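Local coordinates for protein neuraminidase (Bacteroides thetaiotaomicron, PDB 5MUL) that binds glucuronic acid and is probably a rhamnosidase-like glycoside hydrolase built on a beta-propeller, at residues Q199-E204 / M273-G278; I208-V213 / C227-F232. One frame throughout, in Å; residues are numbered along the deposited sequence. Where two conformers were deposited one is given.

Interaction 1: Q199-E204 / M273-G278; sequences QLYVDE and MSADAG. With BDP (beta-D-glucopyranuronic acid), chain B.
The ring of Y201 lies over the backbone of S274: S274 CA sits 3.8 Å from the ring centroid and 15° off its normal, a CH-pi contact over the face. S274 OG covers the same ring nearer its rim, 3.4 Å from Y201 CZ. The Y201 side chain reaches the 273-275 strand because its CG points anti to the backbone N (chi1 -172°). M273 packs its CG against Y201 CB at 4.0 Å, while A275 CB meets D203 CB at 3.7 Å. No direct hydrogen bond joins the segments, and the strand axes stand 6.0 Å apart at 23°. These are the outermost strands of two different four-stranded antiparallel sheets, so the contact packs neighbouring blades of the propeller side by side near its centre. Waters link the two strands instead: one accepts from M273 N and donates to L200 O, and a second touches Y201 OH at 2.6 Å as well as E204 OE2 and A275 O. Glucuronic acid hydrogen-bonds through its O2 to D203 O at 2.9 Å. Further out, K392, which also binds the sugar, makes a cation-pi contact with Y201 and a hydrogen bond to V202 O; E204 forms a salt bridge with R395.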
loop_
_atom_site.group_PDB
_atom_site.type_symbol
_atom_site.label_atom_id
_atom_site.label_comp_id
_atom_site.label_asym_id
_atom_site.label_seq_id
_atom_site.Cartn_x
_atom_site.Cartn_y
_atom_site.Cartn_z
ATOM N N GLN A 199 -3.671 5.516 3.366
ATOM C CA GLN A 199 -3.209 4.716 2.234
ATOM C C GLN A 199 -3.681 5.383 0.968
ATOM O O GLN A 199 -4.693 6.113 0.967
ATOM C CB GLN A 199 -3.753 3.283 2.292
ATOM C CG GLN A 199 -5.266 3.134 2.514
ATOM C CD GLN A 199 -5.757 3.099 3.957
ATOM O OE1 GLN A 199 -6.961 3.388 4.214
ATOM N NE2 GLN A 199 -4.914 2.743 4.871
ATOM N N LEU A 200 -2.962 5.179 -0.119
ATOM C CA LEU A 200 -3.242 5.832 -1.406
ATOM C C LEU A 200 -3.158 4.855 -2.555
ATOM O O LEU A 200 -2.600 3.738 -2.442
ATOM C CB LEU A 200 -2.296 7.006 -1.687
ATOM C CG LEU A 200 -2.337 8.197 -0.717
ATOM C CD1 LEU A 200 -1.333 8.012 0.422
ATOM C CD2 LEU A 200 -2.030 9.480 -1.453
ATOM N N TYR A 201 -3.738 5.246 -3.677
ATOM C CA TYR A 201 -3.645 4.471 -4.922
ATOM C C TYR A 201 -3.827 5.413 -6.059
ATOM O O TYR A 201 -4.726 6.268 -6.003
ATOM C CB TYR A 201 -4.760 3.453 -4.953
ATOM C CG TYR A 201 -4.689 2.471 -6.076
ATOM C CD1 TYR A 201 -3.796 1.410 -6.010
ATOM C CD2 TYR A 201 -5.510 2.576 -7.193
ATOM C CE1 TYR A 201 -3.722 0.457 -7.014
ATOM C CE2 TYR A 201 -5.431 1.620 -8.236
ATOM C CZ TYR A 201 -4.528 0.598 -8.107
ATOM O OH TYR A 201 -4.455 -0.404 -9.082
ATOM N N VAL A 202 -3.006 5.309 -7.100
ATOM C CA VAL A 202 -3.169 6.083 -8.319
ATOM C C VAL A 202 -3.803 5.135 -9.352
ATOM O O VAL A 202 -3.248 4.063 -9.672
ATOM C CB VAL A 202 -1.864 6.709 -8.809
ATOM C CG1 VAL A 202 -2.098 7.492 -10.099
ATOM C CG2 VAL A 202 -1.276 7.571 -7.718
ATOM N N ASP A 203 -4.992 5.486 -9.843
ATOM C CA ASP A 203 -5.742 4.615 -10.718
ATOM C C ASP A 203 -5.232 4.696 -12.145
ATOM O O ASP A 203 -4.308 5.445 -12.471
ATOM C CB ASP A 203 -7.258 4.815 -10.540
ATOM C CG ASP A 203 -7.802 6.074 -11.136
ATOM O OD1 ASP A 203 -7.147 6.727 -11.979
ATOM O OD2 ASP A 203 -8.944 6.421 -10.726
ATOM N N GLU A 204 -5.861 3.901 -13.012
ATOM C CA GLU A 204 -5.425 3.774 -14.378
ATOM C C GLU A 204 -5.701 5.027 -15.198
ATOM O O GLU A 204 -5.156 5.184 -16.300
ATOM C CB GLU A 204 -6.059 2.483 -14.972
ATOM C CG GLU A 204 -5.539 1.207 -14.237
ATOM C CD GLU A 204 -6.373 -0.077 -14.360
ATOM O OE1 GLU A 204 -6.894 -0.293 -15.481
ATOM O OE2 GLU A 204 -6.500 -0.900 -13.386
ATOM N N MET A 273 -5.829 0.366 -0.513
ATOM C CA MET A 273 -6.978 0.677 -1.294
ATOM C C MET A 273 -6.632 0.537 -2.759
ATOM O O MET A 273 -5.437 0.521 -3.114
ATOM C CB MET A 273 -7.494 2.095 -0.962
ATOM C CG MET A 273 -6.613 3.219 -1.452
ATOM S SD MET A 273 -7.230 4.838 -1.038
ATOM C CE MET A 273 -8.819 4.785 -1.631
ATOM N N SER A 274 -7.668 0.472 -3.586
ATOM C CA SER A 274 -7.524 0.334 -5.030
ATOM C C SER A 274 -8.653 1.063 -5.712
ATOM O O SER A 274 -9.442 1.795 -5.072
ATOM C CB SER A 274 -7.496 -1.148 -5.414
ATOM O OG SER A 274 -6.964 -1.307 -6.715
ATOM N N ALA A 275 -8.704 0.936 -7.025
ATOM C CA ALA A 275 -9.757 1.540 -7.821
ATOM C C ALA A 275 -9.915 0.713 -9.072
ATOM O O ALA A 275 -8.989 -0.001 -9.495
ATOM C CB ALA A 275 -9.420 2.975 -8.169
ATOM N N ASP A 276 -11.113 0.739 -9.639
ATOM C CA ASP A 276 -11.336 0.069 -10.925
ATOM C C ASP A 276 -11.019 1.050 -12.056
ATOM O O ASP A 276 -10.652 2.214 -11.823
ATOM C CB ASP A 276 -12.753 -0.551 -10.991
ATOM C CG ASP A 276 -13.887 0.468 -10.871
ATOM O OD1 ASP A 276 -13.678 1.637 -11.232
ATOM O OD2 ASP A 276 -15.006 0.066 -10.409
ATOM N N ALA A 277 -11.188 0.585 -13.302
ATOM C CA ALA A 277 -10.914 1.413 -14.483
ATOM C C ALA A 277 -11.860 2.603 -14.642
ATOM O O ALA A 277 -11.510 3.585 -15.301
ATOM C CB ALA A 277 -10.967 0.537 -15.734
ATOM N N GLY A 278 -13.041 2.506 -14.031
ATOM C CA GLY A 278 -14.017 3.578 -13.977
ATOM C C GLY A 278 -13.761 4.619 -12.895
ATOM O O GLY A 278 -14.535 5.565 -12.751
HETATM C C1 BDP B . -0.601 6.415 -13.908
HETATM C C2 BDP B . -0.967 4.942 -13.807
HETATM C C3 BDP B . 0.310 4.120 -13.979
HETATM C C4 BDP B . 1.070 4.556 -15.241
HETATM C C5 BDP B . 1.355 6.042 -15.213
HETATM C C6 BDP B . 2.106 6.499 -16.433
HETATM O O2 BDP B . -1.551 4.622 -12.533
HETATM O O3 BDP B . -0.020 2.735 -14.007
HETATM O O4 BDP B . 2.300 3.841 -15.310
HETATM O O5 BDP B . 0.091 6.691 -15.150
HETATM O O6A BDP B . 1.474 6.638 -17.503
HETATM O O1 BDP B . -1.805 7.183 -13.883
HETATM O O6B BDP B . 3.330 6.724 -16.336
HETATM O O HOH W 1 -3.072 1.348 -0.962
HETATM O O HOH W 2 -6.473 -0.488 -10.722
HETATM O O HOH W 3 -7.772 1.959 -12.024
#

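Interaction 2: I208-V213 / C227-F232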
loop_
_atom_site.group_PDB
_atom_site.type_symbol
_atom_site.label_atom_id
_atom_site.label_comp_id
_atom_site.label_asym_id
_atom_site.label_seq_id
_atom_site.Cartn_x
_atom_site.Cartn_y
_atom_site.Cartn_z
ATOM N N ILE A 208 -5.461 10.346 -8.113
ATOM C CA ILE A 208 -4.892 9.956 -6.820
ATOM C C ILE A 208 -6.033 9.758 -5.833
ATOM O O ILE A 208 -6.786 10.697 -5.562
ATOM C CB ILE A 208 -3.929 11.017 -6.250
ATOM C CG1 ILE A 208 -2.821 11.395 -7.218
ATOM C CG2 ILE A 208 -3.329 10.537 -4.922
ATOM C CD1 ILE A 208 -2.096 12.671 -6.871
ATOM N N HIS A 209 -6.177 8.566 -5.296
ATOM C CA HIS A 209 -7.157 8.234 -4.272
ATOM C C HIS A 209 -6.468 8.168 -2.934
ATOM O O HIS A 209 -5.358 7.674 -2.822
ATOM C CB HIS A 209 -7.803 6.872 -4.552
ATOM C CG HIS A 209 -8.533 6.817 -5.851
ATOM N ND1 HIS A 209 -9.896 7.016 -5.942
ATOM C CD2 HIS A 209 -8.092 6.600 -7.114
ATOM C CE1 HIS A 209 -10.255 6.896 -7.216
ATOM N NE2 HIS A 209 -9.184 6.638 -7.946
ATOM N N LEU A 210 -7.153 8.628 -1.910
ATOM C CA LEU A 210 -6.609 8.729 -0.557
ATOM C C LEU A 210 -7.660 8.287 0.429
ATOM O O LEU A 210 -8.819 8.770 0.367
ATOM C CB LEU A 210 -6.206 10.184 -0.297
ATOM C CG LEU A 210 -5.832 10.560 1.146
ATOM C CD1 LEU A 210 -4.621 9.821 1.679
ATOM C CD2 LEU A 210 -5.585 12.044 1.208
ATOM N N SER A 211 -7.324 7.393 1.339
ATOM C CA SER A 211 -8.215 7.117 2.458
ATOM C C SER A 211 -7.423 6.995 3.731
ATOM O O SER A 211 -6.232 6.779 3.718
ATOM C CB SER A 211 -9.084 5.894 2.199
ATOM O OG SER A 211 -8.288 4.726 2.040
ATOM N N TRP A 212 -8.119 7.158 4.851
ATOM C CA TRP A 212 -7.445 7.140 6.134
ATOM C C TRP A 212 -8.384 6.840 7.272
ATOM O O TRP A 212 -9.596 6.988 7.155
ATOM C CB TRP A 212 -6.692 8.446 6.388
ATOM C CG TRP A 212 -7.532 9.667 6.620
ATOM C CD1 TRP A 212 -7.843 10.249 7.847
ATOM C CD2 TRP A 212 -8.115 10.510 5.629
ATOM N NE1 TRP A 212 -8.563 11.380 7.647
ATOM C CE2 TRP A 212 -8.757 11.578 6.306
ATOM C CE3 TRP A 212 -8.174 10.474 4.226
ATOM C CZ2 TRP A 212 -9.455 12.588 5.614
ATOM C CZ3 TRP A 212 -8.843 11.485 3.547
ATOM C CH2 TRP A 212 -9.506 12.517 4.243
ATOM N N VAL A 213 -7.782 6.477 8.392
ATOM C CA VAL A 213 -8.478 6.382 9.666
ATOM C C VAL A 213 -7.880 7.419 10.602
ATOM O O VAL A 213 -6.744 7.839 10.459
ATOM C CB VAL A 213 -8.374 4.975 10.314
ATOM C CG1 VAL A 213 -8.779 3.874 9.332
ATOM C CG2 VAL A 213 -7.023 4.696 10.902
ATOM N N CYS A 227 -12.165 7.682 6.052
ATOM C CA CYS A 227 -12.380 8.882 5.294
ATOM C C CYS A 227 -11.737 8.804 3.915
ATOM O O CYS A 227 -10.853 7.958 3.710
ATOM C CB CYS A 227 -11.803 10.061 6.066
ATOM S SG CYS A 227 -12.618 10.375 7.663
ATOM N N TYR A 228 -12.176 9.668 3.005
ATOM C CA TYR A 228 -11.779 9.572 1.605
ATOM C C TYR A 228 -11.598 10.929 0.975
ATOM O O TYR A 228 -12.344 11.868 1.295
ATOM C CB TYR A 228 -12.829 8.785 0.856
ATOM C CG TYR A 228 -12.572 8.654 -0.626
ATOM C CD1 TYR A 228 -11.661 7.718 -1.126
ATOM C CD2 TYR A 228 -13.236 9.448 -1.537
ATOM C CE1 TYR A 228 -11.436 7.593 -2.483
ATOM C CE2 TYR A 228 -13.006 9.336 -2.891
ATOM C CZ TYR A 228 -12.125 8.395 -3.390
ATOM O OH TYR A 228 -11.916 8.304 -4.743
ATOM N N ALA A 229 -10.660 11.018 0.032
ATOM C CA ALA A 229 -10.490 12.134 -0.866
ATOM C C ALA A 229 -9.851 11.661 -2.160
ATOM O O ALA A 229 -9.145 10.636 -2.172
ATOM C CB ALA A 229 -9.621 13.209 -0.240
ATOM N N ARG A 230 -10.042 12.401 -3.237
ATOM C CA ARG A 230 -9.351 12.107 -4.490
ATOM C C ARG A 230 -8.925 13.372 -5.201
ATOM O O ARG A 230 -9.524 14.442 -5.009
ATOM C CB ARG A 230 -10.242 11.292 -5.427
ATOM C CG ARG A 230 -11.389 12.107 -6.002
ATOM C CD ARG A 230 -12.171 11.389 -7.064
ATOM N NE ARG A 230 -12.843 10.244 -6.510
ATOM C CZ ARG A 230 -14.089 9.885 -6.791
ATOM N NH1 ARG A 230 -14.832 10.594 -7.639
ATOM N NH2 ARG A 230 -14.574 8.802 -6.204
ATOM N N SER A 231 -7.901 13.274 -6.042
ATOM C CA SER A 231 -7.414 14.397 -6.836
ATOM C C SER A 231 -7.231 13.987 -8.274
ATOM O O SER A 231 -6.543 12.980 -8.562
ATOM C CB SER A 231 -6.067 14.915 -6.289
ATOM O OG SER A 231 -5.572 15.931 -7.126
ATOM N N PHE A 232 -7.781 14.770 -9.180
ATOM C CA PHE A 232 -7.639 14.561 -10.622
ATOM C C PHE A 232 -6.485 15.346 -11.229
ATOM O O PHE A 232 -6.217 15.198 -12.419
ATOM C CB PHE A 232 -8.929 15.024 -11.311
ATOM C CG PHE A 232 -10.156 14.341 -10.821
ATOM C CD1 PHE A 232 -10.495 13.078 -11.274
ATOM C CD2 PHE A 232 -11.014 14.953 -9.917
ATOM C CE1 PHE A 232 -11.643 12.451 -10.827
ATOM C CE2 PHE A 232 -12.147 14.328 -9.492
ATOM C CZ PHE A 232 -12.461 13.063 -9.926
#
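C227 CB sits over the centre of the W212 six-membered ring, 3.5 Å from its centroid and 17° off the normal, a CH-pi contact; C227 SG reaches the five-membered ring obliquely, a sulfur-aromatic contact. A229 CB approaches W212 CZ3 at 4.2 Å. W212 is brought there by a CG lodged between its backbone N and carbonyl carbon (chi1 69°), which folds the indole back over the partner strand. On the other side of the sheet, the H209 and Y228 rings meet rim to rim with planes at 40°, and Y228 OH lies at the imidazole edge, 2.7 Å from H209 ND1 in a hydrogen bond. In the conformer given, R230 grips the same hydroxyl side-on and in its guanidinium plane, with NE at 2.8 Å and NH2 at 3.1 Å from Y228 OH. Six backbone hydrogen bonds, from I208-S231 through L210-A229 to W212-C227, establish the antiparallel hairpin of a propeller blade; I208 N to S231 O is 2.9 Å. A phenylalanine in place of Y228 would probably leave H209 ND1 and, in that conformer, the R230 guanidinium without their shared oxygen. With its two hydrogen bonds to Y228 OH, R230 so placed would probably polarise the hydroxyl, while H209, held through NE2 by D203, has its ring rotation fixed from both nitrogens.

How the interactions relate
Along the chain, strand 195-202 comes first and supplies 199-204; a short turn then leads into strand 208-215, and the chain returns along 223-231, where interaction 2 closes a hairpin with only 13 residues between its segments. Interaction 1 closes later, when 273-278 arrives from the next sheet, so interaction 2 is nested inside its 68-residue loop. Interaction 1 joins two neighbouring blades, interaction 2 two strands of one blade. Strands 195-202 and 208-215 are adjacent in one sheet, and the contacts meet there, with Y201 O 2.8 Å from H209 N; between blades, M273 SD of the next sheet reaches strand 208-215, packing 3.3 Å from S211 OG. Their centres lie about 10 Å apart.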